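Local coordinates for protein CD180 antigen (Mus musculus, PDB 3T6Q) that may cooperate with MD-1 and TLR4 in the innate response of B cells to bacterial lipopolysaccharide, leading to NF-kappa-B activation, at residues A[14-19]-A[35-40]. Numbering follows the deposited sequence.
Sequences NKTYNC and TECLEF. With NAG (2-acetamido-2-deoxy-beta-D-glucopyranose), chain P.
Tyr17 and Leu38 are neighbours across two parallel strands, 16-18 and 37-39, whose N-to-C directions differ by 3°. Tyr17 N donates to Cys37 O (3.0 Å) and Tyr17 O accepts from Glu39 N, a nearly straight bond. Cys19 N to Glu39 O continues the pairing. At the N-terminal end of the pairing Lys15 O accepts two bonds, from Glu36 N at 2.8 Å and from Cys37 N.

Side chains alternate between two faces. On the face of Tyr17 and Leu38, Leu38 CD1 touches both Tyr17 CB and Cys19 SG, 3.7 Å from the sulfur. Beside it, Phe40 CD2 comes 3.7 Å from Cys19 CB, and the approach to the ring is oblique, as is that of the sulfur. The Tyr17 ring, set beside its own backbone N by chi1 of -69°, brings CD2 within 3.7 Å of Thr35 OG1, while its OH accepts from Asn14 N and also bonds Glu10. On the other face Thr16 OG1 rests against Cys37 CB, and the Asn18 amide crosses the Glu39 carboxylate with planes 70° apart, ND2 lying 2.6 Å from OE1; Asn18 OD1 takes the backbone N-H of Glu20.

Further out, Cys19 is tied to Cys8 by a disulfide, Leu31 packs on both Tyr17 and Leu38, and Lys15 with Thr16 forms a classic beta bulge opposite Glu12. Asn14 ND2 is bonded covalently to C1 of an N-acetylglucosamine. An antiparallel neighbour, 9-12, flanks strand 16-18, whereas 37-39 continues in parallel to 61-63. This is the junction of a disulfide-bearing LRRNT cap with the first repeat of a Toll-like receptor solenoid.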
loop_
_atom_site.group_PDB
_atom_site.type_symbol
_atom_site.label_atom_id
_atom_site.label_comp_id
_atom_site.label_asym_id
_atom_site.label_seq_id
_atom_site.Cartn_x
_atom_site.Cartn_y
_atom_site.Cartn_z
ATOM N N ASN A 14 -5.226 33.107 -19.135
ATOM C CA ASN A 14 -6.509 33.049 -18.413
ATOM C C ASN A 14 -7.155 31.663 -18.271
ATOM O O ASN A 14 -8.210 31.541 -17.646
ATOM C CB ASN A 14 -7.529 34.026 -19.019
ATOM C CG ASN A 14 -7.124 35.474 -18.852
ATOM O OD1 ASN A 14 -6.573 35.860 -17.819
ATOM N ND2 ASN A 14 -7.405 36.293 -19.876
ATOM N N LYS A 15 -6.529 30.631 -18.837
ATOM C CA LYS A 15 -7.183 29.335 -18.950
ATOM C C LYS A 15 -6.426 28.160 -18.314
ATOM O O LYS A 15 -7.035 27.347 -17.605
ATOM C CB LYS A 15 -7.468 29.030 -20.425
ATOM C CG LYS A 15 -8.300 27.779 -20.635
ATOM C CD LYS A 15 -8.609 27.564 -22.107
ATOM C CE LYS A 15 -9.121 26.156 -22.356
ATOM N NZ LYS A 15 -9.400 25.941 -23.802
ATOM N N THR A 16 -5.121 28.074 -18.572
ATOM C CA THR A 16 -4.335 26.864 -18.219
ATOM C C THR A 16 -3.031 27.207 -17.572
ATOM O O THR A 16 -2.210 27.890 -18.162
ATOM C CB THR A 16 -4.040 26.019 -19.457
ATOM O OG1 THR A 16 -5.280 25.597 -20.008
ATOM C CG2 THR A 16 -3.197 24.765 -19.111
ATOM N N TYR A 17 -2.839 26.717 -16.348
ATOM C CA TYR A 17 -1.656 27.044 -15.566
ATOM C C TYR A 17 -0.994 25.767 -15.063
ATOM O O TYR A 17 -1.682 24.843 -14.586
ATOM C CB TYR A 17 -1.995 28.020 -14.424
ATOM C CG TYR A 17 -2.361 29.382 -14.985
ATOM C CD1 TYR A 17 -1.382 30.362 -15.202
ATOM C CD2 TYR A 17 -3.679 29.654 -15.378
ATOM C CE1 TYR A 17 -1.718 31.589 -15.761
ATOM C CE2 TYR A 17 -4.021 30.872 -15.935
ATOM C CZ TYR A 17 -3.040 31.829 -16.126
ATOM O OH TYR A 17 -3.398 33.025 -16.698
ATOM N N ASN A 18 0.324 25.714 -15.252
ATOM C CA ASN A 18 1.143 24.648 -14.694
ATOM C C ASN A 18 1.961 25.153 -13.508
ATOM O O ASN A 18 2.916 25.906 -13.677
ATOM C CB ASN A 18 2.074 24.086 -15.766
ATOM C CG ASN A 18 2.826 22.865 -15.293
ATOM O OD1 ASN A 18 3.341 22.824 -14.177
ATOM N ND2 ASN A 18 2.854 21.848 -16.121
ATOM N N CYS A 19 1.570 24.737 -12.309
ATOM C CA CYS A 19 2.267 25.093 -11.078
ATOM C C CYS A 19 3.011 23.898 -10.473
ATOM O O CYS A 19 3.266 23.879 -9.261
ATOM C CB CYS A 19 1.268 25.586 -10.045
ATOM S SG CYS A 19 -0.018 26.637 -10.742
ATOM N N THR A 35 -9.428 30.466 -14.478
ATOM C CA THR A 35 -8.640 29.227 -14.712
ATOM C C THR A 35 -9.550 28.013 -14.876
ATOM O O THR A 35 -10.435 27.763 -14.048
ATOM C CB THR A 35 -7.663 28.955 -13.556
ATOM O OG1 THR A 35 -6.818 30.094 -13.389
ATOM C CG2 THR A 35 -6.794 27.692 -13.863
ATOM N N GLU A 36 -9.356 27.283 -15.967
ATOM C CA GLU A 36 -10.094 26.045 -16.209
ATOM C C GLU A 36 -9.258 24.767 -16.053
ATOM O O GLU A 36 -9.785 23.735 -15.655
ATOM C CB GLU A 36 -10.697 26.085 -17.598
ATOM C CG GLU A 36 -11.779 27.143 -17.717
ATOM C CD GLU A 36 -12.314 27.308 -19.116
ATOM O OE1 GLU A 36 -11.892 26.561 -20.030
ATOM O OE2 GLU A 36 -13.178 28.197 -19.286
ATOM N N CYS A 37 -7.965 24.848 -16.341
ATOM C CA CYS A 37 -7.092 23.657 -16.275
ATOM C C CYS A 37 -5.870 23.941 -15.413
ATOM O O CYS A 37 -4.985 24.693 -15.814
ATOM C CB CYS A 37 -6.678 23.193 -17.680
ATOM S SG CYS A 37 -8.053 22.907 -18.822
ATOM N N LEU A 38 -5.841 23.327 -14.225
ATOM C CA LEU A 38 -4.808 23.562 -13.226
ATOM C C LEU A 38 -3.984 22.272 -12.976
ATOM O O LEU A 38 -4.515 21.261 -12.503
ATOM C CB LEU A 38 -5.437 24.055 -11.908
ATOM C CG LEU A 38 -4.368 24.571 -10.909
ATOM C CD1 LEU A 38 -3.485 25.641 -11.534
ATOM C CD2 LEU A 38 -4.958 25.050 -9.593
ATOM N N GLU A 39 -2.703 22.340 -13.306
ATOM C CA GLU A 39 -1.759 21.215 -13.108
ATOM C C GLU A 39 -1.001 21.590 -11.870
ATOM O O GLU A 39 -0.125 22.468 -11.892
ATOM C CB GLU A 39 -0.827 21.148 -14.329
ATOM C CG GLU A 39 -1.638 21.227 -15.622
ATOM C CD GLU A 39 -0.803 21.166 -16.884
ATOM O OE1 GLU A 39 0.434 21.255 -16.802
ATOM O OE2 GLU A 39 -1.397 21.030 -17.972
ATOM N N PHE A 40 -1.354 20.958 -10.765
ATOM C CA PHE A 40 -0.805 21.361 -9.488
ATOM C C PHE A 40 0.036 20.239 -8.837
ATOM O O PHE A 40 0.235 20.250 -7.619
ATOM C CB PHE A 40 -1.984 21.782 -8.574
ATOM C CG PHE A 40 -1.626 22.850 -7.546
ATOM C CD1 PHE A 40 -1.463 22.526 -6.205
ATOM C CD2 PHE A 40 -1.477 24.170 -7.931
ATOM C CE1 PHE A 40 -1.129 23.508 -5.262
ATOM C CE2 PHE A 40 -1.149 25.163 -7.007
ATOM C CZ PHE A 40 -0.976 24.828 -5.665
HETATM C C1 NAG P . -7.090 37.707 -19.884
HETATM C C2 NAG P . -7.560 38.187 -21.264
HETATM C C3 NAG P . -7.629 39.706 -21.349
HETATM C C4 NAG P . -8.323 40.328 -20.147
HETATM C C5 NAG P . -7.780 39.767 -18.834
HETATM C C6 NAG P . -8.639 40.220 -17.658
HETATM C C7 NAG P . -7.055 36.869 -23.268
HETATM C C8 NAG P . -6.030 36.517 -24.312
HETATM N N2 NAG P . -6.681 37.741 -22.330
HETATM O O3 NAG P . -8.329 40.069 -22.518
HETATM O O4 NAG P . -8.101 41.716 -20.209
HETATM O O5 NAG P . -7.803 38.354 -18.843
HETATM O O6 NAG P . -7.823 40.904 -16.737
HETATM O O7 NAG P . -8.174 36.354 -23.298
#